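PDB 3CWV: DNA gyrase, B subunit, truncated from Myxococcus xanthus, which is a truncated gyrase B subunit that probably binds ATP to drive the breakage, passage and rejoining of double-stranded DNA by the complete enzyme. Local coordinates for residues E45-E50 with A305-R310; L237-A242 with P326-A331; S255-V260 with R311-A316. All coordinates share one frame; numbering follows the deposited sequence.

Interaction 1: residues E45-E50 with A305-R310; sequences EARRGE and AVSGPR
Arg-47, in the last turn of helix 28-47, lays its side chain against Ser-307, Gly-308 and Pro-309 at the point where strand 300-307 runs out into a loop. CB points at that strand end, and the chain leaves it extended, with CG anti to the backbone N (chi1 -173°), so that Arg-47 CG comes within 4.2 Å of Ser-307 OG. Next, Arg-47 CD packs 4.0 Å from Ser-307 CB. Here the chain bends (chi3 68°), and the bend turns the guanidinium flat beneath the Gly-308 carbonyl: Gly-308 O sits 3.4 Å above the plane of the Arg-47 guanidinium, over its centre. This is a face contact without a hydrogen bond, since Arg-47 NE is 3.5 Å from Gly-308 O but at a poor angle; NE, like NH2, is hydrogen-bonded instead to a residue flanking the segments. At the tip, Arg-47 NH1 donates to a water at 3.2 Å, which lies in the guanidinium plane and is 2.6 Å from Ser-307 OG. Arg-47 NH2 passes 3.8 Å from Pro-309 CA and makes its salt bridge with Glu-44, one turn back on the same helix. The other guanidinium face carries Arg-48 CG. Beyond Arg-48 the helix closes with a Schellman motif at Gly-49. The contact thus joins the C-terminal end of helix 28-47 to strand 300-307, which is itself flanked by strands 237-245 and 252-257.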
loop_
_atom_site.group_PDB
_atom_site.type_symbol
_atom_site.label_atom_id
_atom_site.label_comp_id
_atom_site.label_asym_id
_atom_site.label_seq_id
_atom_site.Cartn_x
_atom_site.Cartn_y
_atom_site.Cartn_z
ATOM N N GLU A 45 7.832 1.549 5.680
ATOM C CA GLU A 45 8.633 2.672 6.192
ATOM C C GLU A 45 7.791 3.938 6.317
ATOM O O GLU A 45 7.857 4.635 7.347
ATOM C CB GLU A 45 9.837 2.959 5.304
ATOM C CG GLU A 45 10.780 1.763 5.193
ATOM C CD GLU A 45 11.440 1.416 6.532
ATOM O OE1 GLU A 45 12.218 2.238 7.068
ATOM O OE2 GLU A 45 11.160 0.318 7.038
ATOM N N ALA A 46 7.014 4.255 5.283
ATOM C CA ALA A 46 6.116 5.433 5.338
ATOM C C ALA A 46 5.091 5.295 6.471
ATOM O O ALA A 46 4.837 6.267 7.190
ATOM C CB ALA A 46 5.401 5.659 3.992
ATOM N N ARG A 47 4.483 4.114 6.602
ATOM C CA ARG A 47 3.504 3.853 7.662
ATOM C C ARG A 47 4.069 4.204 9.070
ATOM O O ARG A 47 3.352 4.696 9.960
ATOM C CB ARG A 47 3.090 2.385 7.646
ATOM C CG ARG A 47 1.942 2.063 8.621
ATOM C CD ARG A 47 1.709 0.560 8.792
ATOM N NE ARG A 47 2.786 -0.159 9.487
ATOM C CZ ARG A 47 3.007 -0.093 10.801
ATOM N NH1 ARG A 47 2.236 0.675 11.569
ATOM N NH2 ARG A 47 3.982 -0.806 11.348
ATOM N N ARG A 48 5.360 3.967 9.242
ATOM C CA ARG A 48 6.046 4.148 10.534
ATOM C C ARG A 48 6.631 5.538 10.669
ATOM O O ARG A 48 7.287 5.842 11.676
ATOM C CB ARG A 48 7.187 3.136 10.660
ATOM C CG ARG A 48 6.710 1.705 10.778
ATOM C CD ARG A 48 7.340 1.027 11.992
ATOM N NE ARG A 48 6.815 1.597 13.231
ATOM C CZ ARG A 48 7.383 1.450 14.423
ATOM N NH1 ARG A 48 8.519 0.752 14.545
ATOM N NH2 ARG A 48 6.820 2.015 15.486
ATOM N N GLY A 49 6.423 6.373 9.652
ATOM C CA GLY A 49 6.889 7.749 9.710
ATOM C C GLY A 49 8.382 7.850 9.432
ATOM O O GLY A 49 9.052 8.802 9.874
ATOM N N GLU A 50 8.893 6.899 8.641
ATOM C CA GLU A 50 10.327 6.762 8.370
ATOM C C GLU A 50 10.701 6.910 6.886
ATOM O O GLU A 50 11.835 6.625 6.477
ATOM C CB GLU A 50 10.829 5.425 8.910
ATOM C CG GLU A 50 10.635 5.245 10.435
ATOM C CD GLU A 50 11.510 6.205 11.237
ATOM O OE1 GLU A 50 12.379 6.888 10.647
ATOM O OE2 GLU A 50 11.315 6.297 12.463
ATOM N N ALA A 305 -9.377 1.873 4.948
ATOM C CA ALA A 305 -8.011 1.365 5.029
ATOM C C ALA A 305 -7.613 1.257 6.497
ATOM O O ALA A 305 -7.701 2.236 7.237
ATOM C CB ALA A 305 -7.021 2.314 4.305
ATOM N N VAL A 306 -7.189 0.066 6.911
ATOM C CA VAL A 306 -6.659 -0.090 8.274
ATOM C C VAL A 306 -5.174 -0.362 8.158
ATOM O O VAL A 306 -4.721 -0.919 7.174
ATOM C CB VAL A 306 -7.430 -1.180 9.083
ATOM C CG1 VAL A 306 -7.288 -2.557 8.430
ATOM C CG2 VAL A 306 -6.980 -1.200 10.569
ATOM N N SER A 307 -4.386 0.094 9.121
ATOM C CA SER A 307 -2.973 -0.177 9.034
ATOM C C SER A 307 -2.458 -0.381 10.461
ATOM O O SER A 307 -3.105 0.074 11.405
ATOM C CB SER A 307 -2.263 0.993 8.334
ATOM O OG SER A 307 -2.220 2.161 9.163
ATOM N N GLY A 308 -1.325 -1.064 10.612
ATOM C CA GLY A 308 -0.758 -1.317 11.931
ATOM C C GLY A 308 0.399 -2.308 11.799
ATOM O O GLY A 308 0.751 -2.714 10.680
ATOM N N PRO A 309 0.977 -2.733 12.938
ATOM C CA PRO A 309 2.069 -3.717 12.872
ATOM C C PRO A 309 1.628 -4.937 12.041
ATOM O O PRO A 309 0.484 -5.395 12.198
ATOM C CB PRO A 309 2.275 -4.102 14.344
ATOM C CG PRO A 309 1.844 -2.840 15.115
ATOM C CD PRO A 309 0.641 -2.348 14.325
ATOM N N ARG A 310 2.500 -5.438 11.161
ATOM C CA ARG A 310 2.151 -6.583 10.265
ATOM C C ARG A 310 1.605 -7.784 11.037
ATOM O O ARG A 310 0.696 -8.502 10.557
ATOM C CB ARG A 310 3.369 -7.065 9.444
ATOM C CG ARG A 310 3.874 -6.145 8.319
ATOM C CD ARG A 310 4.821 -6.920 7.375
ATOM N NE ARG A 310 5.396 -6.121 6.278
ATOM C CZ ARG A 310 6.535 -5.422 6.357
ATOM N NH1 ARG A 310 7.213 -5.384 7.493
ATOM N NH2 ARG A 310 7.005 -4.750 5.305
HETATM O O HOH W 1 -0.400 2.369 11.053
#

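Interaction 2: residues L237-A242 with P326-A331; sequences LRVQCA and PGLEEA
Leu-328 in the first turn of helix 328-345 meets Leu-237 and Val-239 on strand 237-245, a helix-on-sheet contact within the alpha/beta domain that in GyrB proteins follows the ATPase domain, the transducer. The apolar contacts all run through one methyl: Leu-328 CD1 is 4.3 Å from Leu-237 CD1 and 4.5 Å from Val-239 CG2. Leu-328 holds CG opposite its backbone N (chi1 -179°), which reaches the branch out from the helix towards the two strand residues. Both of those, two apart on the strand, turn the same way, and Val-306, Trp-234, Leu-323 and His-268 supply further neighbours around the buried group. Backbone bonds fix the two frames. On the sheet side, Val-239 pairs with Phe-232 and Arg-238 with Ser-307, in the strands that flank 237-245. On the helix side Gly-327 takes the N-cap position, and its O accepts from Ala-331 N at 2.9 Å to close the first turn. Arg-238 and Gln-240 point to the other side of the strand: Arg-238 forms a salt bridge with Asp-231, while Gln-240 NE2 lies 3.3 Å above the Arg-238 guanidinium plane, over its centre.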
loop_
_atom_site.group_PDB
_atom_site.type_symbol
_atom_site.label_atom_id
_atom_site.label_comp_id
_atom_site.label_asym_id
_atom_site.label_seq_id
_atom_site.Cartn_x
_atom_site.Cartn_y
_atom_site.Cartn_z
ATOM N N LEU A 237 -3.859 0.637 15.916
ATOM C CA LEU A 237 -4.307 0.428 14.538
ATOM C C LEU A 237 -4.931 1.712 14.023
ATOM O O LEU A 237 -5.868 2.224 14.640
ATOM C CB LEU A 237 -5.385 -0.666 14.494
ATOM C CG LEU A 237 -4.983 -2.098 14.867
ATOM C CD1 LEU A 237 -6.089 -3.050 14.511
ATOM C CD2 LEU A 237 -3.705 -2.501 14.153
ATOM N N ARG A 238 -4.458 2.208 12.880
ATOM C CA ARG A 238 -5.040 3.391 12.275
ATOM C C ARG A 238 -6.133 3.040 11.284
ATOM O O ARG A 238 -5.963 2.183 10.423
ATOM C CB ARG A 238 -3.969 4.244 11.605
ATOM C CG ARG A 238 -4.529 5.509 10.979
ATOM C CD ARG A 238 -3.437 6.218 10.165
ATOM N NE ARG A 238 -3.804 7.587 9.806
ATOM C CZ ARG A 238 -3.038 8.398 9.071
ATOM N NH1 ARG A 238 -1.866 7.975 8.596
ATOM N NH2 ARG A 238 -3.451 9.628 8.796
ATOM N N VAL A 239 -7.269 3.705 11.404
ATOM C CA VAL A 239 -8.380 3.454 10.504
ATOM C C VAL A 239 -8.641 4.761 9.780
ATOM O O VAL A 239 -8.796 5.794 10.423
ATOM C CB VAL A 239 -9.620 3.016 11.275
ATOM C CG1 VAL A 239 -10.826 2.854 10.338
ATOM C CG2 VAL A 239 -9.336 1.710 12.039
ATOM N N GLN A 240 -8.607 4.719 8.449
ATOM C CA GLN A 240 -8.852 5.895 7.610
ATOM C C GLN A 240 -9.978 5.527 6.669
ATOM O O GLN A 240 -9.992 4.442 6.088
ATOM C CB GLN A 240 -7.617 6.258 6.797
ATOM C CG GLN A 240 -6.378 6.578 7.616
ATOM C CD GLN A 240 -5.126 6.612 6.763
ATOM O OE1 GLN A 240 -4.482 5.579 6.525
ATOM N NE2 GLN A 240 -4.767 7.809 6.296
ATOM N N CYS A 241 -10.934 6.427 6.515
ATOM C CA CYS A 241 -12.117 6.127 5.768
ATOM C C CYS A 241 -12.575 7.373 4.988
ATOM O O CYS A 241 -12.426 8.502 5.466
ATOM C CB CYS A 241 -13.191 5.661 6.757
ATOM S SG CYS A 241 -14.748 5.374 6.029
ATOM N N ALA A 242 -13.097 7.165 3.782
ATOM C CA ALA A 242 -13.708 8.266 3.000
ATOM C C ALA A 242 -14.971 7.761 2.320
ATOM O O ALA A 242 -14.979 6.659 1.776
ATOM C CB ALA A 242 -12.743 8.800 1.961
ATOM N N PRO A 326 -10.126 -9.489 16.035
ATOM C CA PRO A 326 -11.154 -9.534 17.084
ATOM C C PRO A 326 -11.321 -8.160 17.697
ATOM O O PRO A 326 -10.315 -7.517 17.977
ATOM C CB PRO A 326 -10.542 -10.482 18.123
ATOM C CG PRO A 326 -9.553 -11.328 17.323
ATOM C CD PRO A 326 -9.006 -10.416 16.297
ATOM N N GLY A 327 -12.568 -7.711 17.894
ATOM C CA GLY A 327 -12.831 -6.424 18.546
ATOM C C GLY A 327 -12.823 -5.224 17.599
ATOM O O GLY A 327 -13.413 -4.185 17.912
ATOM N N LEU A 328 -12.164 -5.359 16.438
ATOM C CA LEU A 328 -12.014 -4.228 15.506
ATOM C C LEU A 328 -13.357 -3.695 14.987
ATOM O O LEU A 328 -13.579 -2.494 14.961
ATOM C CB LEU A 328 -11.117 -4.585 14.286
ATOM C CG LEU A 328 -10.918 -3.415 13.295
ATOM C CD1 LEU A 328 -10.290 -2.224 13.998
ATOM C CD2 LEU A 328 -10.044 -3.803 12.088
ATOM N N GLU A 329 -14.238 -4.588 14.555
ATOM C CA GLU A 329 -15.510 -4.150 14.012
ATOM C C GLU A 329 -16.325 -3.325 15.010
ATOM O O GLU A 329 -16.901 -2.279 14.661
ATOM C CB GLU A 329 -16.334 -5.354 13.563
ATOM C CG GLU A 329 -17.757 -4.965 13.206
ATOM C CD GLU A 329 -18.632 -6.154 12.841
ATOM O OE1 GLU A 329 -18.102 -7.183 12.367
ATOM O OE2 GLU A 329 -19.857 -6.043 13.025
ATOM N N GLU A 330 -16.401 -3.811 16.248
ATOM C CA GLU A 330 -17.153 -3.095 17.276
ATOM C C GLU A 330 -16.473 -1.809 17.700
ATOM O O GLU A 330 -17.153 -0.826 17.950
ATOM C CB GLU A 330 -17.439 -3.973 18.490
ATOM C CG GLU A 330 -18.834 -4.560 18.464
ATOM C CD GLU A 330 -19.907 -3.482 18.335
ATOM O OE1 GLU A 330 -20.702 -3.560 17.379
ATOM O OE2 GLU A 330 -19.940 -2.557 19.177
ATOM N N ALA A 331 -15.145 -1.818 17.785
ATOM C CA ALA A 331 -14.370 -0.596 18.089
ATOM C C ALA A 331 -14.605 0.522 17.084
ATOM O O ALA A 331 -14.724 1.686 17.478
ATOM C CB ALA A 331 -12.904 -0.894 18.157
#

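Interaction 3: residues S255-V260 with R311-A316; sequences SFANAV and RQMAFA
Met-313 and Phe-315 pack on the tip of a beta-hairpin, where strands 252-257 and 260-261 are joined by a type I' turn from Ala-257 to Val-260. Ala-257 CB is the methyl that both of them touch: Met-313 SD lies 3.9 Å from it, and Phe-315 CZ approaches Ala-257 CB at 4.3 Å with the ring tilted obliquely. Met-313 also runs across Asn-258, bringing its CG to 3.7 Å from Asn-258 ND2. That is van der Waals contact, because the carboxamide spends its polar atoms on other partners, OD1 accepting from Gly-308 N. The thioether is folded (chi2 -62°, chi3 104°), and the fold carries Met-313 CE round to 3.7 Å from Leu-237 CD2. Replacing Met-313 by an alanine would probably open a gap beside Ala-257 and leave the Asn-258 amide without the methylene that covers it. Further out, Leu-323 lies against both Ala-257 and Phe-315, and Lys-320 touches the Phe-315 ring; Lys-320 and Leu-323 belong to the long loop between strand 300-307 and helix 328-345, which in GyrB relatives carries a lysine that reaches the nucleotide. The hairpin itself is set by Asn-258 and Ala-259, both with positive phi, and by two backbone bonds: Ala-257 N to Val-260 O at 2.9 Å, and Val-260 N to Ala-257 O at 3.1 Å.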
loop_
_atom_site.group_PDB
_atom_site.type_symbol
_atom_site.label_atom_id
_atom_site.label_comp_id
_atom_site.label_asym_id
_atom_site.label_seq_id
_atom_site.Cartn_x
_atom_site.Cartn_y
_atom_site.Cartn_z
ATOM N N SER A 255 -11.257 -1.650 0.046
ATOM C CA SER A 255 -10.764 -1.767 1.426
ATOM C C SER A 255 -9.345 -2.315 1.413
ATOM O O SER A 255 -8.977 -3.059 0.492
ATOM C CB SER A 255 -11.673 -2.635 2.281
ATOM O OG SER A 255 -11.868 -3.894 1.695
ATOM N N PHE A 256 -8.556 -1.918 2.411
ATOM C CA PHE A 256 -7.135 -2.254 2.470
ATOM C C PHE A 256 -6.744 -2.583 3.897
ATOM O O PHE A 256 -7.327 -2.051 4.825
ATOM C CB PHE A 256 -6.276 -1.054 2.028
ATOM C CG PHE A 256 -6.554 -0.595 0.627
ATOM C CD1 PHE A 256 -5.782 -1.053 -0.427
ATOM C CD2 PHE A 256 -7.619 0.267 0.366
ATOM C CE1 PHE A 256 -6.047 -0.642 -1.736
ATOM C CE2 PHE A 256 -7.919 0.667 -0.925
ATOM C CZ PHE A 256 -7.119 0.230 -1.982
ATOM N N ALA A 257 -5.756 -3.459 4.062
ATOM C CA ALA A 257 -5.091 -3.626 5.357
ATOM C C ALA A 257 -3.621 -3.520 5.051
ATOM O O ALA A 257 -3.099 -4.250 4.185
ATOM C CB ALA A 257 -5.428 -4.964 5.959
ATOM N N ASN A 258 -2.949 -2.581 5.712
ATOM C CA ASN A 258 -1.597 -2.193 5.302
ATOM C C ASN A 258 -1.421 -2.053 3.786
ATOM O O ASN A 258 -0.463 -2.607 3.194
ATOM C CB ASN A 258 -0.528 -3.130 5.889
ATOM C CG ASN A 258 -0.276 -2.867 7.364
ATOM O OD1 ASN A 258 -0.832 -1.945 7.930
ATOM N ND2 ASN A 258 0.562 -3.680 7.987
ATOM N N ALA A 259 -2.336 -1.315 3.170
ATOM C CA ALA A 259 -2.170 -0.906 1.766
ATOM C C ALA A 259 -2.186 -2.067 0.778
ATOM O O ALA A 259 -1.869 -1.879 -0.399
ATOM C CB ALA A 259 -0.888 -0.039 1.566
ATOM N N VAL A 260 -2.540 -3.261 1.250
ATOM C CA VAL A 260 -2.890 -4.350 0.338
ATOM C C VAL A 260 -4.401 -4.604 0.384
ATOM O O VAL A 260 -5.033 -4.593 1.455
ATOM C CB VAL A 260 -2.117 -5.658 0.619
ATOM C CG1 VAL A 260 -0.598 -5.455 0.380
ATOM C CG2 VAL A 260 -2.393 -6.170 2.023
ATOM N N ARG A 311 2.182 -8.024 12.212
ATOM C CA ARG A 311 1.805 -9.158 13.066
ATOM C C ARG A 311 0.367 -9.068 13.569
ATOM O O ARG A 311 -0.261 -10.093 13.842
ATOM C CB ARG A 311 2.734 -9.251 14.281
ATOM C CG ARG A 311 2.638 -8.045 15.231
ATOM C CD ARG A 311 3.224 -8.334 16.608
ATOM N NE ARG A 311 2.552 -9.461 17.266
ATOM C CZ ARG A 311 1.334 -9.410 17.813
ATOM N NH1 ARG A 311 0.628 -8.282 17.793
ATOM N NH2 ARG A 311 0.819 -10.492 18.387
ATOM N N GLN A 312 -0.133 -7.837 13.700
ATOM C CA GLN A 312 -1.502 -7.568 14.155
ATOM C C GLN A 312 -2.567 -7.723 13.071
ATOM O O GLN A 312 -3.747 -7.747 13.382
ATOM C CB GLN A 312 -1.605 -6.153 14.757
ATOM C CG GLN A 312 -1.059 -6.019 16.200
ATOM C CD GLN A 312 -1.352 -4.653 16.831
ATOM O OE1 GLN A 312 -2.503 -4.212 16.902
ATOM N NE2 GLN A 312 -0.311 -3.994 17.318
ATOM N N MET A 313 -2.159 -7.791 11.808
ATOM C CA MET A 313 -3.098 -7.978 10.686
ATOM C C MET A 313 -3.490 -9.447 10.611
ATOM O O MET A 313 -2.648 -10.298 10.337
ATOM C CB MET A 313 -2.465 -7.568 9.363
ATOM C CG MET A 313 -2.056 -6.072 9.201
ATOM S SD MET A 313 -3.432 -4.893 9.312
ATOM C CE MET A 313 -3.101 -4.280 10.967
ATOM N N ALA A 314 -4.754 -9.755 10.882
ATOM C CA ALA A 314 -5.217 -11.144 10.932
ATOM C C ALA A 314 -6.375 -11.289 9.974
ATOM O O ALA A 314 -7.230 -10.408 9.880
ATOM C CB ALA A 314 -5.643 -11.540 12.347
ATOM N N PHE A 315 -6.402 -12.407 9.263
ATOM C CA PHE A 315 -7.343 -12.610 8.177
ATOM C C PHE A 315 -8.155 -13.869 8.473
ATOM O O PHE A 315 -7.784 -14.667 9.345
ATOM C CB PHE A 315 -6.563 -12.734 6.860
ATOM C CG PHE A 315 -5.788 -11.485 6.497
ATOM C CD1 PHE A 315 -6.399 -10.462 5.780
ATOM C CD2 PHE A 315 -4.468 -11.322 6.909
ATOM C CE1 PHE A 315 -5.706 -9.289 5.447
ATOM C CE2 PHE A 315 -3.751 -10.146 6.590
ATOM C CZ PHE A 315 -4.376 -9.127 5.856
ATOM N N ALA A 316 -9.281 -14.033 7.789
ATOM C CA ALA A 316 -10.142 -15.186 8.009
ATOM C C ALA A 316 -9.521 -16.475 7.459
ATOM O O ALA A 316 -9.922 -17.587 7.826
ATOM C CB ALA A 316 -11.500 -14.955 7.367
#

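All three contacts reach the same five-stranded sheet. Interaction 2 is the buried one and wholly apolar, a helix start against one sheet face; interactions 1 and 3 are partly buried and mix polar with apolar groups. Interaction 1 has helix 28-47 as one of its two partners, and it works through a guanidinium face and a bridging water, whereas interaction 3 uses a thioether and a phenyl ring from the loop. Strand 300-307 ties them together, pairing through Ala-305 N to Gln-240 O (2.9 Å) with interaction 2 and through Val-306 O to Asn-258 N (2.8 Å) with interaction 3.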